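Local coordinates for Er-derived vesicles protein ERV41 (Saccharomyces cerevisiae, PDB 3ZLC) that is a constituent of COPII-coated vesicles and supports cargo transport between the endoplasmic reticulum and the Golgi, at residues Val39-Gln42 against Thr43-Arg46. Residues are numbered along the deposited sequence; the frame is centred on the assembly and turned at random.
Sequences VRDQ and TMDR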
loop_
_atom_site.group_PDB
_atom_site.type_symbol
_atom_site.label_atom_id
_atom_site.label_comp_id
_atom_site.label_asym_id
_atom_site.label_seq_id
_atom_site.Cartn_x
_atom_site.Cartn_y
_atom_site.Cartn_z
ATOM N N VAL A 39 12.413 -1.690 0.336
ATOM C CA VAL A 39 12.288 -0.909 -0.893
ATOM C C VAL A 39 13.447 -1.332 -1.782
ATOM O O VAL A 39 14.574 -1.551 -1.306
ATOM C CB VAL A 39 12.339 0.625 -0.650
ATOM C CG1 VAL A 39 12.476 1.371 -1.975
ATOM C CG2 VAL A 39 11.093 1.099 0.040
ATOM N N ARG A 40 13.189 -1.507 -3.069
ATOM C CA ARG A 40 14.313 -1.626 -3.980
ATOM C C ARG A 40 13.983 -0.924 -5.276
ATOM O O ARG A 40 12.808 -0.720 -5.591
ATOM C CB ARG A 40 14.718 -3.081 -4.204
ATOM C CG ARG A 40 13.622 -3.973 -4.717
ATOM C CD ARG A 40 14.241 -5.081 -5.547
ATOM N NE ARG A 40 13.239 -5.954 -6.154
ATOM C CZ ARG A 40 13.523 -7.052 -6.848
ATOM N NH1 ARG A 40 14.786 -7.421 -7.021
ATOM N NH2 ARG A 40 12.544 -7.781 -7.364
ATOM N N ASP A 41 15.011 -0.518 -6.013
ATOM C CA ASP A 41 14.771 0.129 -7.299
ATOM C C ASP A 41 15.865 -0.197 -8.302
ATOM O O ASP A 41 16.776 -0.978 -8.007
ATOM C CB ASP A 41 14.536 1.648 -7.144
ATOM C CG ASP A 41 15.740 2.393 -6.563
ATOM O OD1 ASP A 41 16.889 2.102 -6.948
ATOM O OD2 ASP A 41 15.526 3.297 -5.727
ATOM N N GLN A 42 15.771 0.393 -9.486
ATOM C CA GLN A 42 16.756 0.150 -10.533
ATOM C C GLN A 42 18.177 0.409 -10.041
ATOM O O GLN A 42 19.101 -0.335 -10.363
ATOM C CB GLN A 42 16.460 1.039 -11.736
ATOM C CG GLN A 42 14.990 1.214 -12.006
ATOM C CD GLN A 42 14.681 1.289 -13.482
ATOM O OE1 GLN A 42 14.062 0.387 -14.045
ATOM N NE2 GLN A 42 15.105 2.372 -14.119
ATOM N N THR A 43 18.331 1.449 -9.230
ATOM C CA THR A 43 19.647 1.894 -8.789
ATOM C C THR A 43 20.202 1.066 -7.632
ATOM O O THR A 43 21.414 0.876 -7.530
ATOM C CB THR A 43 19.620 3.383 -8.371
ATOM O OG1 THR A 43 18.878 3.532 -7.155
ATOM C CG2 THR A 43 18.978 4.240 -9.462
ATOM N N MET A 44 19.329 0.578 -6.756
ATOM C CA MET A 44 19.810 -0.083 -5.544
ATOM C C MET A 44 19.240 -1.468 -5.234
ATOM O O MET A 44 18.144 -1.838 -5.672
ATOM C CB MET A 44 19.663 0.830 -4.313
ATOM C CG MET A 44 18.353 1.593 -4.223
ATOM S SD MET A 44 17.871 1.969 -2.528
ATOM C CE MET A 44 16.620 0.710 -2.294
ATOM N N ASP A 45 20.022 -2.220 -4.466
ATOM C CA ASP A 45 19.601 -3.484 -3.891
ATOM C C ASP A 45 18.590 -3.195 -2.785
ATOM O O ASP A 45 18.418 -2.041 -2.384
ATOM C CB ASP A 45 20.819 -4.198 -3.307
ATOM C CG ASP A 45 20.675 -5.706 -3.322
ATOM O OD1 ASP A 45 20.316 -6.258 -4.389
ATOM O OD2 ASP A 45 20.914 -6.332 -2.267
ATOM N N ARG A 46 17.923 -4.238 -2.296
ATOM C CA ARG A 46 16.944 -4.094 -1.215
ATOM C C ARG A 46 17.452 -3.289 -0.026
ATOM O O ARG A 46 18.500 -3.595 0.552
ATOM C CB ARG A 46 16.474 -5.459 -0.720
ATOM C CG ARG A 46 15.733 -6.250 -1.766
ATOM C CD ARG A 46 14.465 -6.876 -1.210
ATOM N NE ARG A 46 14.344 -8.270 -1.629
ATOM C CZ ARG A 46 14.098 -8.659 -2.879
ATOM N NH1 ARG A 46 13.943 -7.762 -3.842
ATOM N NH2 ARG A 46 14.008 -9.949 -3.168
#
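T43 meets the carboxylate of D41 across the tip of a tight turn. Its hydroxyl OG1 donates a very short bond to D41 OD1, 2.5 Å. Its backbone N makes a weak, bent bond to D41 OD1 at 2.8 Å. The D41 carboxylate is placed for this because CG sits between its own backbone N and carbonyl carbon (chi1 62°), which swings OD1 over the turn. M44 N lies 2.9 Å from D41 OD1 and meets it nearly along the C-O bond direction. Three donors thus converge on OD1, though the T43 N bond is weak and the length of the hydroxyl bond is doubtful. OD2 bonds N126 at the end of strand 117-126, so both carboxylate oxygens are occupied. An alanine at D41 would remove them both and would probably leave the T43 hydroxyl and the M44 amide without their main acceptor, freeing the turn to shift. The backbones of D41 and M44 also bond weakly in both directions, M44 N lying 3.2 Å from D41 O. The M44 side chain crosses D41 at about a right angle, with CG 3.1 Å from OD1. It then bends at chi3 (-102°), which brings CE back to V39 O at 3.2 Å. R46 follows with a backbone contact, its CA-H pointing to V39 O. Its side chain runs beside R40, with the guanidinium planes 80° apart. R46 NH1 stands over one face of R40, 3.0 Å from R40 NE. Both are donors, so like charges meet without a bond. R46 also touches a crystal neighbour, so its pose may owe something to the lattice. D41-M44 form a type I turn with an Asx turn laid over it, at the tip of the beta hairpin joining strands 35-41 and 47-48 of the lumenal domain.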